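Local coordinates for extracellular solute-binding protein (Conexibacter woesei, PDB 4P98) that probably binds a small solute outside the cell membrane, as a BMP-family lipoprotein, and hands it to an ABC transporter for uptake, at residues A22-G27 and R69-R74; G32-W37 and D119-D124; L91-E96 and V100-S105; F134-L139 and A202-A207; G196-G201 and G221-I226. All coordinates share one frame; numbering follows the deposited sequence.

Contact 1: residues A22-G27 and R69-R74; sequences AIIASG and RQFAAR
The ring of F71 carries A22 on one face: the methyl CB of A22 stands 3.5 Å from the ring centroid, only 11° off the ring normal, a CH-pi contact centred on the aromatic system. From this seat CB is nearly equidistant from all six ring carbons, the nearest being F71 CG at 3.6 Å. I24 comes in obliquely, its CD1 lying 3.5 Å from F71 CE2, and the two side chains run past each other with opposed headings. Both strand residues direct their CB toward the helix, whereas I23 between them turns to the other face of the sheet, where it packs on A42 of helix 34-45. The ring reaches the strand because its CG is anti to the carbonyl carbon (chi1 -79°), which turns the ring toward the strand, with its face to A22. F76 meets the same ring edge-to-face, and Q53 and R55 of the neighbouring strand also touch F71, so the phenyl group is enclosed by several parts of the fold. A serine in place of F71 would probably leave the methyl of A22 without its aromatic cover and open a gap beside I24 CD1. All three touching residues are buried, and the pairing rests wholly on apolar surface. Strand 22-25 meanwhile bonds through its backbone to strands 53-55 and 78-82 on its two sides. A helix packed on a strand of a parallel sheet through alternate side chains in this way is the layer packing of an alpha/beta sandwich, here in the N-terminal lobe of a periplasmic-binding-protein fold.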
# COMPACT_ATOMS: atom_id res chain seq x y z
N ALA A 22 13.13 -11.19 10.94
CA ALA A 22 12.78 -11.91 9.73
C ALA A 22 11.46 -11.37 9.22
O ALA A 22 10.51 -11.24 10.00
CB ALA A 22 12.66 -13.40 10.01
N ILE A 23 11.43 -11.03 7.93
CA ILE A 23 10.20 -10.63 7.25
C ILE A 23 9.77 -11.78 6.36
O ILE A 23 10.54 -12.25 5.50
CB ILE A 23 10.39 -9.38 6.36
CG1 ILE A 23 11.13 -8.25 7.08
CG2 ILE A 23 9.04 -8.91 5.82
CD1 ILE A 23 10.41 -7.60 8.22
N ILE A 24 8.54 -12.25 6.57
CA ILE A 24 7.94 -13.31 5.76
C ILE A 24 6.84 -12.66 4.92
O ILE A 24 5.78 -12.33 5.43
CB ILE A 24 7.30 -14.39 6.65
CG1 ILE A 24 8.27 -14.89 7.74
CG2 ILE A 24 6.77 -15.54 5.80
CD1 ILE A 24 9.62 -15.32 7.20
N ALA A 25 7.11 -12.49 3.62
CA ALA A 25 6.21 -11.75 2.73
C ALA A 25 5.30 -12.68 1.97
O ALA A 25 5.72 -13.77 1.53
CB ALA A 25 7.00 -10.89 1.77
N SER A 26 4.05 -12.24 1.80
CA SER A 26 3.02 -12.99 1.10
C SER A 26 3.39 -13.19 -0.37
O SER A 26 3.21 -14.27 -0.92
CB SER A 26 1.70 -12.23 1.22
OG SER A 26 0.64 -12.90 0.58
N GLY A 27 3.91 -12.14 -0.99
CA GLY A 27 4.28 -12.15 -2.41
C GLY A 27 5.72 -11.80 -2.67
O GLY A 27 6.58 -12.06 -1.83
N ARG A 69 8.41 -20.95 11.91
CA ARG A 69 8.88 -21.77 13.02
C ARG A 69 10.41 -21.82 13.06
O ARG A 69 11.01 -21.71 14.13
CB ARG A 69 8.31 -23.19 12.94
CG ARG A 69 8.74 -24.09 14.09
CD ARG A 69 8.03 -25.44 14.11
NE ARG A 69 6.60 -25.28 14.32
CZ ARG A 69 5.67 -25.40 13.38
NH1 ARG A 69 5.98 -25.73 12.13
NH2 ARG A 69 4.40 -25.19 13.71
N GLN A 70 11.02 -21.99 11.89
CA GLN A 70 12.47 -22.10 11.78
C GLN A 70 13.18 -20.83 12.24
O GLN A 70 14.20 -20.90 12.92
CB GLN A 70 12.86 -22.44 10.33
CG GLN A 70 14.35 -22.46 10.06
CD GLN A 70 14.68 -22.92 8.65
OE1 GLN A 70 13.86 -22.81 7.72
NE2 GLN A 70 15.89 -23.44 8.48
N PHE A 71 12.65 -19.66 11.88
CA PHE A 71 13.24 -18.41 12.36
C PHE A 71 13.12 -18.28 13.88
O PHE A 71 14.07 -17.87 14.55
CB PHE A 71 12.61 -17.19 11.68
CG PHE A 71 13.13 -16.92 10.30
CD1 PHE A 71 14.48 -16.68 10.09
CD2 PHE A 71 12.28 -16.89 9.21
CE1 PHE A 71 14.97 -16.41 8.82
CE2 PHE A 71 12.76 -16.63 7.94
CZ PHE A 71 14.11 -16.39 7.74
N ALA A 72 11.96 -18.62 14.42
CA ALA A 72 11.76 -18.57 15.87
C ALA A 72 12.67 -19.56 16.59
O ALA A 72 13.24 -19.24 17.63
CB ALA A 72 10.31 -18.85 16.23
N ALA A 73 12.80 -20.77 16.04
CA ALA A 73 13.63 -21.81 16.66
C ALA A 73 15.11 -21.43 16.65
O ALA A 73 15.85 -21.79 17.55
CB ALA A 73 13.42 -23.15 15.95
N ARG A 74 15.53 -20.70 15.62
CA ARG A 74 16.91 -20.23 15.50
C ARG A 74 17.23 -19.00 16.36
O ARG A 74 18.33 -18.48 16.30
CB ARG A 74 17.23 -19.92 14.04
CG ARG A 74 17.32 -21.14 13.14
CD ARG A 74 17.43 -20.72 11.69
NE ARG A 74 18.54 -19.78 11.53
CZ ARG A 74 18.71 -18.95 10.50
NH1 ARG A 74 17.84 -18.92 9.49
NH2 ARG A 74 19.76 -18.15 10.50

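Contact 2: residues G32-W37 and D119-D124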
# COMPACT_ATOMS: atom_id res chain seq x y z
N GLY A 32 7.17 -3.80 -6.64
CA GLY A 32 7.09 -2.33 -6.62
C GLY A 32 5.83 -1.81 -5.93
O GLY A 32 5.38 -0.70 -6.22
N ALA A 33 5.26 -2.61 -5.04
CA ALA A 33 4.00 -2.27 -4.40
C ALA A 33 3.96 -2.91 -3.00
O ALA A 33 4.95 -2.79 -2.26
CB ALA A 33 2.83 -2.70 -5.27
N PHE A 34 2.87 -3.58 -2.63
CA PHE A 34 2.66 -4.05 -1.25
C PHE A 34 3.88 -4.72 -0.62
O PHE A 34 4.29 -4.34 0.47
CB PHE A 34 1.45 -5.00 -1.17
CG PHE A 34 1.13 -5.47 0.23
CD1 PHE A 34 0.51 -4.62 1.15
CD2 PHE A 34 1.42 -6.78 0.62
CE1 PHE A 34 0.20 -5.07 2.41
CE2 PHE A 34 1.11 -7.22 1.89
CZ PHE A 34 0.51 -6.36 2.79
N ASN A 35 4.47 -5.71 -1.30
CA ASN A 35 5.57 -6.43 -0.69
C ASN A 35 6.85 -5.63 -0.67
O ASN A 35 7.61 -5.70 0.30
CB ASN A 35 5.78 -7.80 -1.32
CG ASN A 35 4.60 -8.71 -1.08
OD1 ASN A 35 4.48 -9.34 -0.04
ND2 ASN A 35 3.72 -8.77 -2.05
N ALA A 36 7.06 -4.82 -1.71
CA ALA A 36 8.21 -3.93 -1.76
C ALA A 36 8.17 -2.93 -0.60
O ALA A 36 9.21 -2.54 -0.08
CB ALA A 36 8.27 -3.18 -3.08
N TRP A 37 6.97 -2.52 -0.21
CA TRP A 37 6.83 -1.55 0.90
C TRP A 37 7.40 -2.09 2.21
O TRP A 37 8.03 -1.35 2.97
CB TRP A 37 5.38 -1.11 1.07
CG TRP A 37 4.77 -0.46 -0.16
CD1 TRP A 37 5.44 0.17 -1.18
CD2 TRP A 37 3.39 -0.39 -0.50
NE1 TRP A 37 4.55 0.63 -2.12
CE2 TRP A 37 3.28 0.30 -1.72
CE3 TRP A 37 2.21 -0.84 0.12
CZ2 TRP A 37 2.06 0.55 -2.34
CZ3 TRP A 37 0.99 -0.59 -0.50
CH2 TRP A 37 0.93 0.09 -1.72
N ASP A 119 2.05 -8.36 17.89
CA ASP A 119 1.49 -7.06 17.51
C ASP A 119 0.81 -7.21 16.14
O ASP A 119 1.29 -7.94 15.26
CB ASP A 119 2.60 -5.99 17.40
CG ASP A 119 3.13 -5.50 18.74
OD1 ASP A 119 2.64 -5.90 19.83
OD2 ASP A 119 4.07 -4.65 18.70
N GLY A 120 -0.31 -6.51 15.96
CA GLY A 120 -1.04 -6.54 14.71
C GLY A 120 -1.21 -5.17 14.06
O GLY A 120 -1.09 -4.14 14.73
N TRP A 121 -1.49 -5.17 12.76
CA TRP A 121 -1.82 -3.92 12.08
C TRP A 121 -2.78 -4.12 10.93
O TRP A 121 -2.98 -5.24 10.42
CB TRP A 121 -0.55 -3.16 11.64
CG TRP A 121 0.26 -3.86 10.58
CD1 TRP A 121 1.24 -4.80 10.78
CD2 TRP A 121 0.18 -3.66 9.16
NE1 TRP A 121 1.76 -5.20 9.56
CE2 TRP A 121 1.12 -4.52 8.56
CE3 TRP A 121 -0.61 -2.84 8.34
CZ2 TRP A 121 1.29 -4.58 7.17
CZ3 TRP A 121 -0.43 -2.90 6.95
CH2 TRP A 121 0.52 -3.77 6.39
N THR A 122 -3.37 -3.01 10.52
CA THR A 122 -4.33 -2.98 9.45
C THR A 122 -4.27 -1.63 8.71
O THR A 122 -3.63 -0.68 9.17
CB THR A 122 -5.76 -3.25 9.98
OG1 THR A 122 -6.65 -3.46 8.88
CG2 THR A 122 -6.25 -2.09 10.80
N TYR A 123 -4.93 -1.59 7.55
CA TYR A 123 -5.15 -0.38 6.79
C TYR A 123 -6.41 -0.54 5.96
O TYR A 123 -6.91 -1.65 5.78
CB TYR A 123 -3.98 -0.05 5.88
CG TYR A 123 -3.79 -1.01 4.69
CD1 TYR A 123 -3.29 -2.30 4.88
CD2 TYR A 123 -4.08 -0.60 3.40
CE1 TYR A 123 -3.10 -3.16 3.79
CE2 TYR A 123 -3.89 -1.46 2.31
CZ TYR A 123 -3.40 -2.73 2.52
OH TYR A 123 -3.21 -3.58 1.43
N ASP A 124 -6.93 0.58 5.46
CA ASP A 124 -8.17 0.57 4.70
C ASP A 124 -7.86 0.85 3.23
O ASP A 124 -7.28 1.89 2.89
CB ASP A 124 -9.15 1.62 5.24
CG ASP A 124 -9.79 1.23 6.58
OD1 ASP A 124 -9.92 0.03 6.90
OD2 ASP A 124 -10.17 2.14 7.33
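Where helix 34-45 begins, near the middle of the molecule, its first turn faces the C-terminal part of strand 118-123 through a small aromatic cluster. F34 CE1 is the atom that reaches across, 3.8 Å from Y123 OH and 4.1 Å from Y123 CE1. The same carbon lies 4.2 Å from W121 CH2, arriving at the edge of the indole and near its plane. The F34 and Y123 rings meet at a slant in apolar contact, with the Y123 hydroxyl oxygen beside F34 CE1. The backbones remain well separated, the closest CA atoms, those of F34 and Y123, being 11.8 Å apart, so the contact is made by long side chains alone. In the periplasmic-binding-protein fold, ligands are commonly held near the C-terminal ends of parallel strands, at the cleft between the lobes; the position of this cluster is consistent with such a site. The extension of F34 follows from a CG anti to the backbone N (chi1 -178°), which sends the ring out toward the strand. H82 stacks on the F34 ring, and its NE2 is hydrogen-bonded to F34 O. On the strand side, W121 also touches L246 and L248, and the ring of Y123 meets that of F125.

Contact 3: residues L91-E96 and V100-S105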
# COMPACT_ATOMS: atom_id res chain seq x y z
N LEU A 91 0.10 -16.37 13.87
CA LEU A 91 -0.60 -16.51 15.15
C LEU A 91 -0.42 -17.91 15.76
O LEU A 91 -0.33 -18.04 16.96
CB LEU A 91 -2.08 -16.19 15.01
CG LEU A 91 -2.41 -14.77 14.54
CD1 LEU A 91 -3.89 -14.66 14.27
CD2 LEU A 91 -1.99 -13.76 15.58
N ARG A 92 -0.38 -18.94 14.91
CA ARG A 92 -0.22 -20.31 15.39
C ARG A 92 1.16 -20.57 15.98
O ARG A 92 1.29 -21.14 17.07
CB ARG A 92 -0.49 -21.31 14.25
CG ARG A 92 -1.90 -21.25 13.68
CD ARG A 92 -2.08 -22.39 12.69
NE ARG A 92 -2.06 -23.64 13.42
CZ ARG A 92 -3.12 -24.18 14.02
NH1 ARG A 92 -4.32 -23.61 13.92
NH2 ARG A 92 -2.98 -25.30 14.70
N VAL A 93 2.20 -20.13 15.27
CA VAL A 93 3.57 -20.36 15.71
C VAL A 93 3.88 -19.51 16.94
O VAL A 93 4.60 -19.97 17.83
CB VAL A 93 4.58 -20.12 14.57
CG1 VAL A 93 6.02 -20.32 15.05
CG2 VAL A 93 4.29 -21.09 13.43
N ALA A 94 3.32 -18.31 17.02
CA ALA A 94 3.50 -17.46 18.20
C ALA A 94 3.21 -18.20 19.51
O ALA A 94 3.94 -18.00 20.49
CB ALA A 94 2.64 -16.20 18.10
N THR A 95 2.19 -19.05 19.52
CA THR A 95 1.83 -19.81 20.72
C THR A 95 2.94 -20.79 21.14
O THR A 95 3.00 -21.16 22.30
CB THR A 95 0.52 -20.61 20.55
OG1 THR A 95 0.73 -21.68 19.61
CG2 THR A 95 -0.62 -19.70 20.06
N GLU A 96 3.79 -21.20 20.20
CA GLU A 96 4.90 -22.13 20.47
C GLU A 96 6.14 -21.46 21.07
O GLU A 96 6.98 -22.14 21.67
CB GLU A 96 5.33 -22.85 19.18
CG GLU A 96 4.23 -23.61 18.45
CD GLU A 96 4.67 -24.11 17.08
OE1 GLU A 96 5.89 -24.19 16.81
OE2 GLU A 96 3.80 -24.42 16.24
N VAL A 100 9.49 -15.16 21.90
CA VAL A 100 9.79 -14.58 20.59
C VAL A 100 8.65 -13.62 20.25
O VAL A 100 7.51 -13.81 20.67
CB VAL A 100 9.96 -15.68 19.52
CG1 VAL A 100 10.29 -15.09 18.16
CG2 VAL A 100 11.08 -16.63 19.95
N HIS A 101 8.98 -12.57 19.50
CA HIS A 101 8.03 -11.51 19.19
C HIS A 101 7.60 -11.61 17.73
O HIS A 101 8.42 -11.87 16.85
CB HIS A 101 8.68 -10.16 19.50
CG HIS A 101 9.30 -10.10 20.86
ND1 HIS A 101 10.65 -10.24 21.07
CD2 HIS A 101 8.74 -10.01 22.09
CE1 HIS A 101 10.90 -10.18 22.37
NE2 HIS A 101 9.76 -10.05 23.01
N PHE A 102 6.30 -11.44 17.48
CA PHE A 102 5.72 -11.63 16.15
C PHE A 102 4.84 -10.46 15.73
O PHE A 102 4.26 -9.79 16.58
CB PHE A 102 4.88 -12.90 16.12
CG PHE A 102 5.65 -14.16 16.43
CD1 PHE A 102 5.89 -14.55 17.74
CD2 PHE A 102 6.13 -14.96 15.40
CE1 PHE A 102 6.61 -15.70 18.02
CE2 PHE A 102 6.84 -16.12 15.67
CZ PHE A 102 7.08 -16.49 16.97
N SER A 103 4.75 -10.25 14.42
CA SER A 103 3.83 -9.26 13.85
C SER A 103 2.98 -9.90 12.77
O SER A 103 3.47 -10.71 11.98
CB SER A 103 4.61 -8.09 13.27
OG SER A 103 3.80 -7.26 12.46
N ALA A 104 1.72 -9.52 12.73
CA ALA A 104 0.80 -10.01 11.71
C ALA A 104 -0.06 -8.86 11.21
O ALA A 104 -0.27 -7.88 11.94
CB ALA A 104 -0.08 -11.11 12.28
N SER A 105 -0.54 -8.97 9.98
CA SER A 105 -1.41 -7.96 9.40
C SER A 105 -2.75 -8.55 9.06
O SER A 105 -2.85 -9.75 8.83
CB SER A 105 -0.77 -7.31 8.18
OG SER A 105 -0.66 -8.20 7.06
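The carbonyl oxygen of R92 is gripped by T95, whose OG1 donates to R92 O over 2.7 Å at a C=O...donor angle of 156°, while T95 N adds a weak bond to the same oxygen. These bonds lie beside V93 and A94, the two residues that meet F102. A94 lies over one face of the F102 ring: its CA is 3.9 Å from the centroid and 23° off the normal, a CH-pi contact displaced toward the rim. The methyl adds to it, A94 CB approaching F102 CD1 at 3.7 Å. V93 CG1 comes obliquely to F102 CE2, at 4.3 Å. F102 has its CG anti to the carbonyl carbon (chi1 -61°), which sets its ring face against A94. Replacing F102 with an alanine would probably uncover A94, open a gap between the helix and the strand, and take away one of the partners of V93. The contact joins the helix to the second strand of the beta-alpha-beta unit 78-82, 84-94 and 101-105; I68 of helix 61-73 also touches the ring, and N117 ND2 bonds to both A94 O and V100 O. Since carbon surface alone meets across this buried junction, its cohesion rests on dispersion and exclusion of water.

Contact 4: residues F134-L139 and A202-A207; sequences FVAGSL and AQLLVA
This is a buried, wholly apolar helix-to-sheet contact in the second lobe, where the end of helix 125-137 lies against the 202-207 segment, which carries strand 205-207. L204 is its centre, and both of its methyl branches take part. CD2 presses on the helix itself, 3.3 Å from A136 CB, a separation tighter than ordinary van der Waals contact, and it also lies 3.8 Å from A136 CA. L204 CD1 meets only L139 of the two, coming 3.9 Å from L139 CD1; that same L139 methyl is almost as near to L204 CD2, at 4.0 Å. L139 and L204 cross at about a right angle and touch through their terminal methyls. A chi1 of 166° stretches L204 out to the helix, its CG pointing opposite the backbone N, and the second torsion then spreads the two methyls between A136 and L139. The helix ends with a polar fastening of its own: S138 OG donates to F134 O over 2.8 Å, the donor tilted 32° from the carbonyl plane, and L139 follows directly. I226 of the adjacent strand touches both A136 and L204, while L167 of helix 154-170 also packs on A136 and V142 on L204. The small side chain of A136 lets L204 CD2 come close to the helix backbone, and the interface draws its cohesion from close-fitting, buried carbon surface, not from any polar bond between the two segments.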
# COMPACT_ATOMS: atom_id res chain seq x y z
N PHE A 134 -7.66 12.21 -4.72
CA PHE A 134 -7.38 13.56 -4.25
C PHE A 134 -6.20 14.19 -4.99
O PHE A 134 -6.26 15.36 -5.35
CB PHE A 134 -7.13 13.57 -2.75
CG PHE A 134 -6.95 14.95 -2.18
CD1 PHE A 134 -5.69 15.50 -2.08
CD2 PHE A 134 -8.04 15.68 -1.75
CE1 PHE A 134 -5.51 16.78 -1.56
CE2 PHE A 134 -7.88 16.96 -1.23
CZ PHE A 134 -6.62 17.50 -1.14
N VAL A 135 -5.14 13.42 -5.21
CA VAL A 135 -4.00 13.90 -5.99
C VAL A 135 -4.44 14.19 -7.42
O VAL A 135 -4.06 15.23 -7.99
CB VAL A 135 -2.81 12.90 -5.99
CG1 VAL A 135 -1.76 13.29 -7.01
CG2 VAL A 135 -2.16 12.84 -4.62
N ALA A 136 -5.26 13.31 -8.00
CA ALA A 136 -5.78 13.51 -9.34
C ALA A 136 -6.57 14.82 -9.45
O ALA A 136 -6.46 15.54 -10.44
CB ALA A 136 -6.65 12.34 -9.76
N GLY A 137 -7.38 15.11 -8.44
CA GLY A 137 -8.19 16.31 -8.43
C GLY A 137 -7.42 17.58 -8.10
O GLY A 137 -7.94 18.67 -8.26
N SER A 138 -6.18 17.44 -7.66
CA SER A 138 -5.33 18.58 -7.31
C SER A 138 -4.45 19.07 -8.46
O SER A 138 -3.73 20.05 -8.29
CB SER A 138 -4.43 18.21 -6.12
OG SER A 138 -5.20 17.94 -4.97
N LEU A 139 -4.49 18.40 -9.60
CA LEU A 139 -3.57 18.69 -10.70
C LEU A 139 -4.05 19.87 -11.52
O LEU A 139 -5.19 20.30 -11.39
CB LEU A 139 -3.41 17.46 -11.60
CG LEU A 139 -2.94 16.18 -10.93
CD1 LEU A 139 -2.94 15.05 -11.95
CD2 LEU A 139 -1.57 16.36 -10.30
N ALA A 202 -9.32 10.53 -21.51
CA ALA A 202 -8.63 10.61 -20.22
C ALA A 202 -7.33 11.40 -20.33
O ALA A 202 -6.52 11.18 -21.23
CB ALA A 202 -8.34 9.22 -19.67
N GLN A 203 -7.16 12.34 -19.39
CA GLN A 203 -5.96 13.19 -19.34
C GLN A 203 -5.01 12.75 -18.25
O GLN A 203 -3.95 13.34 -18.06
CB GLN A 203 -6.37 14.65 -19.15
CG GLN A 203 -7.23 15.18 -20.30
CD GLN A 203 -7.92 16.49 -19.99
OE1 GLN A 203 -8.53 16.66 -18.94
NE2 GLN A 203 -7.85 17.43 -20.92
N LEU A 204 -5.40 11.69 -17.53
CA LEU A 204 -4.59 11.10 -16.48
C LEU A 204 -5.09 9.67 -16.29
O LEU A 204 -6.30 9.41 -16.37
CB LEU A 204 -4.77 11.88 -15.17
CG LEU A 204 -4.29 11.26 -13.85
CD1 LEU A 204 -2.81 11.52 -13.65
CD2 LEU A 204 -5.10 11.82 -12.67
N LEU A 205 -4.17 8.76 -16.02
CA LEU A 205 -4.54 7.36 -15.84
C LEU A 205 -4.12 6.87 -14.47
O LEU A 205 -2.95 6.94 -14.12
CB LEU A 205 -3.91 6.50 -16.94
CG LEU A 205 -4.55 6.69 -18.32
CD1 LEU A 205 -3.67 6.16 -19.47
CD2 LEU A 205 -5.94 6.08 -18.38
N VAL A 206 -5.09 6.37 -13.70
CA VAL A 206 -4.84 5.89 -12.35
C VAL A 206 -4.90 4.37 -12.31
O VAL A 206 -5.88 3.79 -12.72
CB VAL A 206 -5.88 6.45 -11.37
CG1 VAL A 206 -5.51 6.08 -9.94
CG2 VAL A 206 -6.00 7.95 -11.52
N ALA A 207 -3.84 3.75 -11.80
CA ALA A 207 -3.76 2.29 -11.63
C ALA A 207 -4.09 1.89 -10.20
O ALA A 207 -3.51 2.43 -9.25
CB ALA A 207 -2.35 1.82 -11.96

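Contact 5: residues G196-G201 and G221-I226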
# COMPACT_ATOMS: atom_id res chain seq x y z
N GLY A 196 -8.17 2.37 -24.00
CA GLY A 196 -9.57 2.66 -24.24
C GLY A 196 -10.02 3.95 -23.55
O GLY A 196 -10.71 4.78 -24.14
N LEU A 197 -9.61 4.12 -22.29
CA LEU A 197 -9.93 5.34 -21.54
C LEU A 197 -9.21 6.56 -22.14
O LEU A 197 -9.78 7.65 -22.22
CB LEU A 197 -9.55 5.18 -20.07
CG LEU A 197 -10.32 4.08 -19.34
CD1 LEU A 197 -9.74 3.85 -17.96
CD2 LEU A 197 -11.78 4.43 -19.24
N LEU A 198 -7.97 6.36 -22.56
CA LEU A 198 -7.18 7.40 -23.23
C LEU A 198 -7.86 7.86 -24.53
O LEU A 198 -8.04 9.07 -24.76
CB LEU A 198 -5.80 6.85 -23.52
CG LEU A 198 -4.70 7.75 -24.01
CD1 LEU A 198 -4.44 8.85 -22.99
CD2 LEU A 198 -3.45 6.90 -24.24
N ASP A 199 -8.26 6.90 -25.35
CA ASP A 199 -8.96 7.20 -26.61
C ASP A 199 -10.26 7.97 -26.40
O ASP A 199 -10.62 8.81 -27.21
CB ASP A 199 -9.28 5.91 -27.35
CG ASP A 199 -8.04 5.21 -27.87
OD1 ASP A 199 -6.94 5.81 -27.85
OD2 ASP A 199 -8.17 4.04 -28.29
N LYS A 200 -10.95 7.69 -25.30
CA LYS A 200 -12.15 8.43 -24.94
C LYS A 200 -11.88 9.81 -24.35
O LYS A 200 -12.80 10.59 -24.20
CB LYS A 200 -13.02 7.62 -23.96
CG LYS A 200 -13.73 6.45 -24.62
CD LYS A 200 -14.43 5.63 -23.56
CE LYS A 200 -15.00 4.35 -24.12
NZ LYS A 200 -15.57 3.53 -23.01
N GLY A 201 -10.62 10.12 -24.02
CA GLY A 201 -10.26 11.46 -23.57
C GLY A 201 -9.63 11.63 -22.20
O GLY A 201 -9.40 12.76 -21.78
N GLY A 221 0.49 7.84 -25.16
CA GLY A 221 -0.38 9.01 -25.28
C GLY A 221 0.08 10.27 -24.56
O GLY A 221 -0.67 11.24 -24.51
N ASP A 222 1.29 10.27 -24.03
CA ASP A 222 1.86 11.42 -23.33
C ASP A 222 0.97 11.95 -22.20
O ASP A 222 0.81 13.16 -22.06
CB ASP A 222 2.15 12.57 -24.32
CG ASP A 222 3.06 12.14 -25.46
OD1 ASP A 222 4.14 11.60 -25.17
OD2 ASP A 222 2.70 12.37 -26.63
N VAL A 223 0.39 11.05 -21.40
CA VAL A 223 -0.39 11.48 -20.21
C VAL A 223 0.29 11.02 -18.94
O VAL A 223 1.06 10.07 -18.95
CB VAL A 223 -1.86 10.99 -20.20
CG1 VAL A 223 -2.65 11.60 -21.35
CG2 VAL A 223 -1.94 9.47 -20.21
N PRO A 224 0.04 11.72 -17.82
CA PRO A 224 0.66 11.27 -16.59
C PRO A 224 -0.10 10.10 -15.96
O PRO A 224 -1.25 9.86 -16.29
CB PRO A 224 0.56 12.51 -15.68
CG PRO A 224 -0.66 13.20 -16.16
CD PRO A 224 -0.63 13.02 -17.66
N THR A 225 0.55 9.39 -15.04
CA THR A 225 -0.12 8.35 -14.27
C THR A 225 -0.02 8.60 -12.75
O THR A 225 0.83 9.38 -12.27
CB THR A 225 0.39 6.94 -14.59
OG1 THR A 225 1.74 6.77 -14.13
CG2 THR A 225 0.31 6.64 -16.09
N ILE A 226 -0.91 7.93 -12.02
CA ILE A 226 -0.83 7.79 -10.56
C ILE A 226 -0.97 6.30 -10.24
O ILE A 226 -1.80 5.61 -10.84
CB ILE A 226 -1.98 8.56 -9.89
CG1 ILE A 226 -1.77 10.06 -10.06
CG2 ILE A 226 -2.08 8.22 -8.40
CD1 ILE A 226 -2.97 10.90 -9.67
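L198 packs closely through its two methyl branches against the 221-226 segment, whereas D199 and K200, which follow it, and D222 across the contact lie exposed. On the tight side, L198 CD1 lies 3.7 Å from V223 CG1 and 3.8 Å from V223 CG2, touching both branches of the valine, the two side chains lying alongside and running in opposing directions. CD2 turns to the backbone and rests 3.9 Å from G221 CA. A side chain at G221 would point toward L198, and the CB position expected there falls only 2.5 Å from L198 CD2, a clash, so the glycine makes room for the leucine. A chi1 of -170° swings the L198 branches out across the gap to V223. On the loose side, K200 NZ forms a salt bridge with E177. Both segments contain a helix C-terminus closed by a Schellman motif, at G201 after helix 187-199 and at D222 after helix 212-221. The contact thus brings together the ends of two helices beside the second sheet, with A218 of helix 212-221 also touching V223. A single leucine supplies all the first segment's side of the contact, so the junction between these ends is a modest hydrophobic patch with charged side chains exposed beside it.

From the N terminus, strand 22-25 opens contact 1, and helix 34-45 opens contact 2 before contact 1 closes at helix 61-73, so these two loops cross. Contact 3 then forms over a short turn, within the span that contact 2 closes at strand 118-123. All three reach the same parallel sheet: R69 of contact 1 forms a salt bridge with E96 of contact 3, and the backbone of D119 in contact 2 pairs with F102 and A104 in contact 3. In the second lobe, contact 4 opens on helix 125-137 and closes at 202-207, after contact 5 has opened on helix 187-199; contact 5 closes at 221-226, so these cross too, on neighbouring strands of the other sheet.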